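PDB 5B87: cysteine desulfurase from Thermococcus onnurineus, which probably catalyses the pyridoxal-phosphate-dependent removal of sulfur from L-cysteine, passing it to a sulfur carrier and leaving L-alanine. Local coordinates for residues 124-129 against 151-156; 346-351 against 389-394. All blocks are in the same frame, centred on the assembly; numbering follows the deposited sequence.

How the contacts relate
Contact 1 and contact 2 show how one element, a pair of neighbouring strands, takes on the character of its place in the fold. They share no secondary structure: contact 1 sits in the mixed seven-stranded sheet, contact 2 in the smaller four-stranded one, and their nearest atoms are about 17 Å apart. Strands 126-129 and 151-154 run parallel, joined by a helix, with two lysines and a glutamate on one face and 151-154 at the sheet's edge within this chain. Strands 346-349 and 389-393 run antiparallel and are buried almost throughout, with apolar packing on one face. The other face carries R391, which reaches bound alanine, whereas contact 1 is structural and touches no ligand.

Contact 1: 124-129 against 151-156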
loop_
_atom_site.group_PDB
_atom_site.type_symbol
_atom_site.label_atom_id
_atom_site.label_comp_id
_atom_site.label_asym_id
_atom_site.label_seq_id
_atom_site.Cartn_x
_atom_site.Cartn_y
_atom_site.Cartn_z
ATOM N N GLY B 124 -10.627 27.831 -14.599
ATOM C CA GLY B 124 -9.811 29.019 -14.668
ATOM C C GLY B 124 -8.781 29.145 -13.578
ATOM O O GLY B 124 -8.058 30.107 -13.523
ATOM N N ASP B 125 -8.715 28.165 -12.705
ATOM C CA ASP B 125 -7.750 28.200 -11.632
ATOM C C ASP B 125 -6.409 27.743 -12.146
ATOM O O ASP B 125 -6.315 27.203 -13.222
ATOM C CB ASP B 125 -8.245 27.437 -10.416
ATOM C CG ASP B 125 -9.148 28.274 -9.552
ATOM O OD1 ASP B 125 -9.131 29.490 -9.701
ATOM O OD2 ASP B 125 -9.866 27.737 -8.714
ATOM N N LYS B 126 -5.371 27.998 -11.388
ATOM C CA LYS B 126 -4.046 27.677 -11.844
ATOM C C LYS B 126 -3.157 26.885 -10.926
ATOM O O LYS B 126 -2.980 27.210 -9.789
ATOM C CB LYS B 126 -3.355 28.961 -12.201
ATOM C CG LYS B 126 -1.946 28.797 -12.665
ATOM C CD LYS B 126 -1.077 29.801 -11.972
ATOM C CE LYS B 126 -0.720 30.931 -12.876
ATOM N NZ LYS B 126 -0.372 32.114 -12.086
ATOM N N ILE B 127 -2.601 25.827 -11.473
ATOM C CA ILE B 127 -1.695 24.976 -10.780
ATOM C C ILE B 127 -0.385 25.282 -11.402
ATOM O O ILE B 127 -0.293 25.347 -12.620
ATOM C CB ILE B 127 -2.048 23.495 -10.979
ATOM C CG1 ILE B 127 -3.365 23.195 -10.295
ATOM C CG2 ILE B 127 -1.023 22.582 -10.324
ATOM C CD1 ILE B 127 -3.884 21.822 -10.633
ATOM N N VAL B 128 0.622 25.502 -10.568
ATOM C CA VAL B 128 1.975 25.555 -11.083
ATOM C C VAL B 128 2.924 24.492 -10.487
ATOM O O VAL B 128 2.933 24.220 -9.277
ATOM C CB VAL B 128 2.576 26.964 -11.060
ATOM C CG1 VAL B 128 1.598 28.009 -10.551
ATOM C CG2 VAL B 128 3.904 27.025 -10.331
ATOM N N THR B 129 3.725 23.927 -11.386
ATOM C CA THR B 129 4.715 22.946 -11.067
ATOM C C THR B 129 6.064 23.283 -11.776
ATOM O O THR B 129 6.215 24.343 -12.396
ATOM C CB THR B 129 4.183 21.542 -11.379
ATOM O OG1 THR B 129 5.028 20.601 -10.716
ATOM C CG2 THR B 129 4.156 21.226 -12.888
ATOM N N LYS B 151 -5.607 25.879 -15.557
ATOM C CA LYS B 151 -4.338 26.144 -16.198
ATOM C C LYS B 151 -3.215 25.456 -15.416
ATOM O O LYS B 151 -3.088 25.610 -14.208
ATOM C CB LYS B 151 -4.055 27.646 -16.290
ATOM C CG LYS B 151 -4.796 28.353 -17.432
ATOM C CD LYS B 151 -6.132 28.936 -17.008
ATOM C CE LYS B 151 -5.949 30.208 -16.185
ATOM N NZ LYS B 151 -5.259 31.296 -16.931
ATOM N N LEU B 152 -2.392 24.708 -16.133
ATOM C CA LEU B 152 -1.223 24.100 -15.573
ATOM C C LEU B 152 -0.030 24.777 -16.234
ATOM O O LEU B 152 0.231 24.572 -17.422
ATOM C CB LEU B 152 -1.261 22.603 -15.816
ATOM C CG LEU B 152 -0.066 21.805 -15.320
ATOM C CD1 LEU B 152 0.150 22.048 -13.835
ATOM C CD2 LEU B 152 -0.283 20.329 -15.624
ATOM N N GLU B 153 0.666 25.580 -15.440
ATOM C CA GLU B 153 1.844 26.335 -15.873
ATOM C C GLU B 153 3.150 25.869 -15.189
ATOM O O GLU B 153 3.190 25.539 -14.030
ATOM C CB GLU B 153 1.602 27.827 -15.656
ATOM C CG GLU B 153 0.553 28.375 -16.639
ATOM C CD GLU B 153 0.125 29.818 -16.377
ATOM O OE1 GLU B 153 0.981 30.628 -15.942
ATOM O OE2 GLU B 153 -1.070 30.133 -16.642
ATOM N N PHE B 154 4.209 25.843 -15.961
ATOM C CA PHE B 154 5.458 25.330 -15.514
ATOM C C PHE B 154 6.389 26.469 -15.314
ATOM O O PHE B 154 6.581 27.249 -16.250
ATOM C CB PHE B 154 6.003 24.395 -16.562
ATOM C CG PHE B 154 5.058 23.302 -16.882
ATOM C CD1 PHE B 154 5.024 22.166 -16.079
ATOM C CD2 PHE B 154 4.137 23.444 -17.919
ATOM C CE1 PHE B 154 4.147 21.149 -16.351
ATOM C CE2 PHE B 154 3.235 22.443 -18.183
ATOM C CZ PHE B 154 3.233 21.296 -17.389
ATOM N N ILE B 155 6.992 26.564 -14.140
ATOM C CA ILE B 155 7.949 27.603 -13.909
ATOM C C ILE B 155 9.108 27.254 -14.809
ATOM O O ILE B 155 9.301 26.119 -15.150
ATOM C CB ILE B 155 8.320 27.865 -12.409
ATOM C CG1 ILE B 155 9.757 27.552 -12.069
ATOM C CG2 ILE B 155 7.391 27.207 -11.419
ATOM C CD1 ILE B 155 10.615 28.777 -12.119
ATOM N N GLU B 156 9.854 28.263 -15.199
ATOM C CA GLU B 156 10.990 28.114 -16.083
ATOM C C GLU B 156 12.312 27.757 -15.436
ATOM O O GLU B 156 12.572 28.117 -14.327
ATOM C CB GLU B 156 11.219 29.428 -16.794
ATOM C CG GLU B 156 10.773 29.477 -18.216
ATOM C CD GLU B 156 10.855 30.874 -18.753
ATOM O OE1 GLU B 156 9.829 31.397 -19.205
ATOM O OE2 GLU B 156 11.934 31.462 -18.680
#
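The ring of F154 meets the methyl of T129 obliquely: CG2 of T129 lies 3.4 Å from CD1 of F154 and about as far from CE1, and the two side chains run alongside one another. F154 also packs against L272 of the second subunit. The two strands belong to a beta-alpha-beta crossover, in which strand 126-129 leads through helix 139-148 to strand 151-154, the outermost strand of the large sheet within this chain. With OG1 of T129 turned anti to the backbone N (chi1 -164°), the hydroxyl can bond A179 O on the next strand while the methyl remains beside F154. Ahead of it on the same face, I127 presents CG2 to CD1 of L152 at 3.7 Å.

The face of K126, V128 and E153 is more polar. The side chains of K126 and E153 cross at about a right angle, with OE1 of E153 3.5 Å from CE of K126. NZ of K126 stays 4.3 Å from OE1 of E153, too far for a salt bridge, and bonds K171 O instead; any attraction between the two charges is therefore probably modest. Further along, V128 meets I155 through their CG2 methyls, and helix 165-172 covers I155 by way of A168.

The backbones are joined in parallel register by five nearly straight hydrogen bonds. The series opens with N of K151 giving to O of D125 at 2.8 Å and ends where N of I155 reaches O of T129 at 2.9 Å.

Contact 2: 346-351 against 389-394; sequences VVSFNV and TVRASF. With ALA (alanine), chain F.
The carbonyl oxygen of V390 accepts a hydrogen bond from N of F349 at 2.8 Å and, more weakly, a contact from the CA hydrogen of S348, whose CA stands 3.3 Å from V390 O. In return, N of V390 gives a bond to O of F349 at 2.7 Å, making this an antiparallel hydrogen-bonded pair within the mixed four-stranded sheet in which 346-349 is outermost within the chain. A second such pair joins V347 and A392, but unequally: A392 N approaches O of V347 from above the carbonyl plane.

Opposite faces of the pair do different work. On one, CG1 of V390 lies over a face of the F349 ring in a CH-pi contact, 4.3 Å from the centroid, and CB of A392 sits at the ring's edge. Helices 309-329 and 356-365 cover this apolar side.

The other face serves the active site. R391 leaves the strand with CG anti to the backbone N (chi1 -172°), its CG passing OG of S348, which is hydrogen-bonded to A186 O, and bends at chi3 (72°) to bring the guanidinium edge-on to bound alanine, the expected reaction product, with the carboxylate carbon in plane. D41 forms a salt bridge to NH2 and N185 O takes a bond from NH1, which together help fix the group's rotation. A leucine in its place would probably leave the alanine carboxylate without its two-pronged partner and D41 without its countercharge. The fork itself is nearly even: NH1 of R391 reaches OXT of the alanine at 3.1 Å, and NH2 of R391 reaches its O at 3.0 Å.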
loop_
_atom_site.group_PDB
_atom_site.type_symbol
_atom_site.label_atom_id
_atom_site.label_comp_id
_atom_site.label_asym_id
_atom_site.label_seq_id
_atom_site.Cartn_x
_atom_site.Cartn_y
_atom_site.Cartn_z
ATOM N N VAL B 346 22.982 11.902 -7.257
ATOM C CA VAL B 346 22.580 11.304 -8.496
ATOM C C VAL B 346 23.365 11.941 -9.635
ATOM O O VAL B 346 23.442 13.122 -9.746
ATOM C CB VAL B 346 21.024 11.279 -8.690
ATOM C CG1 VAL B 346 20.308 12.159 -7.719
ATOM C CG2 VAL B 346 20.578 11.609 -10.077
ATOM N N VAL B 347 23.972 11.116 -10.449
ATOM C CA VAL B 347 24.700 11.611 -11.586
ATOM C C VAL B 347 24.252 10.920 -12.842
ATOM O O VAL B 347 24.576 9.800 -13.083
ATOM C CB VAL B 347 26.251 11.723 -11.413
ATOM C CG1 VAL B 347 26.704 11.729 -9.985
ATOM C CG2 VAL B 347 27.024 10.729 -12.233
ATOM N N SER B 348 23.483 11.631 -13.628
ATOM C CA SER B 348 23.028 11.126 -14.881
ATOM C C SER B 348 24.111 11.484 -15.882
ATOM O O SER B 348 24.652 12.536 -15.832
ATOM C CB SER B 348 21.736 11.793 -15.274
ATOM O OG SER B 348 20.651 11.058 -14.854
ATOM N N PHE B 349 24.419 10.584 -16.785
ATOM C CA PHE B 349 25.446 10.799 -17.793
ATOM C C PHE B 349 25.111 10.017 -19.067
ATOM O O PHE B 349 24.117 9.266 -19.102
ATOM C CB PHE B 349 26.849 10.443 -17.248
ATOM C CG PHE B 349 27.033 9.009 -16.928
ATOM C CD1 PHE B 349 26.708 8.495 -15.651
ATOM C CD2 PHE B 349 27.530 8.137 -17.880
ATOM C CE1 PHE B 349 26.867 7.130 -15.365
ATOM C CE2 PHE B 349 27.677 6.789 -17.601
ATOM C CZ PHE B 349 27.367 6.291 -16.360
ATOM N N ASN B 350 25.891 10.257 -20.124
ATOM C CA ASN B 350 25.758 9.544 -21.412
ATOM C C ASN B 350 27.144 9.378 -21.980
ATOM O O ASN B 350 27.966 10.262 -21.799
ATOM C CB ASN B 350 24.950 10.342 -22.430
ATOM C CG ASN B 350 23.467 9.975 -22.457
ATOM O OD1 ASN B 350 23.087 8.797 -22.509
ATOM N ND2 ASN B 350 22.623 10.998 -22.432
ATOM N N VAL B 351 27.339 8.311 -22.732
ATOM C CA VAL B 351 28.560 8.054 -23.456
ATOM C C VAL B 351 28.222 8.253 -24.922
ATOM O O VAL B 351 27.543 7.453 -25.512
ATOM C CB VAL B 351 29.043 6.638 -23.303
ATOM C CG1 VAL B 351 30.284 6.436 -24.124
ATOM C CG2 VAL B 351 29.298 6.345 -21.865
ATOM N N THR B 389 19.378 8.666 -20.360
ATOM C CA THR B 389 20.684 8.842 -19.794
ATOM C C THR B 389 20.944 7.606 -19.012
ATOM O O THR B 389 20.063 6.832 -18.822
ATOM C CB THR B 389 20.747 9.996 -18.806
ATOM O OG1 THR B 389 19.915 9.723 -17.704
ATOM C CG2 THR B 389 20.286 11.225 -19.435
ATOM N N VAL B 390 22.156 7.437 -18.541
ATOM C CA VAL B 390 22.460 6.343 -17.676
ATOM C C VAL B 390 22.632 7.060 -16.333
ATOM O O VAL B 390 23.112 8.167 -16.266
ATOM C CB VAL B 390 23.609 5.432 -18.148
ATOM C CG1 VAL B 390 24.355 5.965 -19.341
ATOM C CG2 VAL B 390 24.514 5.003 -17.025
ATOM N N ARG B 391 22.189 6.424 -15.277
ATOM C CA ARG B 391 22.198 7.040 -13.986
ATOM C C ARG B 391 22.770 6.236 -12.857
ATOM O O ARG B 391 22.367 5.150 -12.592
ATOM C CB ARG B 391 20.762 7.427 -13.685
ATOM C CG ARG B 391 20.511 8.259 -12.472
ATOM C CD ARG B 391 19.038 8.274 -12.165
ATOM N NE ARG B 391 18.584 7.004 -11.657
ATOM C CZ ARG B 391 17.333 6.717 -11.367
ATOM N NH1 ARG B 391 16.402 7.607 -11.541
ATOM N NH2 ARG B 391 17.023 5.544 -10.908
ATOM N N ALA B 392 23.705 6.847 -12.167
ATOM C CA ALA B 392 24.319 6.264 -11.018
ATOM C C ALA B 392 23.821 7.078 -9.874
ATOM O O ALA B 392 23.856 8.259 -9.926
ATOM C CB ALA B 392 25.815 6.345 -11.098
ATOM N N SER B 393 23.353 6.420 -8.836
ATOM C CA SER B 393 22.850 7.085 -7.669
ATOM C C SER B 393 23.408 6.423 -6.445
ATOM O O SER B 393 23.617 5.255 -6.423
ATOM C CB SER B 393 21.334 7.159 -7.651
ATOM O OG SER B 393 20.748 5.955 -7.919
ATOM N N PHE B 394 23.658 7.219 -5.441
ATOM C CA PHE B 394 24.268 6.751 -4.247
ATOM C C PHE B 394 23.502 6.870 -2.964
ATOM O O PHE B 394 22.508 7.511 -2.852
ATOM C CB PHE B 394 25.535 7.561 -3.985
ATOM C CG PHE B 394 26.414 7.740 -5.166
ATOM C CD1 PHE B 394 27.144 6.703 -5.667
ATOM C CD2 PHE B 394 26.535 8.959 -5.749
ATOM C CE1 PHE B 394 27.952 6.878 -6.753
ATOM C CE2 PHE B 394 27.351 9.148 -6.831
ATOM C CZ PHE B 394 28.056 8.105 -7.334
HETATM N N ALA F . 11.480 7.405 -8.888
HETATM C CA ALA F . 12.274 6.154 -9.123
HETATM C C ALA F . 13.323 6.196 -10.259
HETATM O O ALA F . 14.048 5.269 -10.488
HETATM C CB ALA F . 11.430 4.858 -9.269
HETATM O OXT ALA F . 13.423 7.091 -10.861
#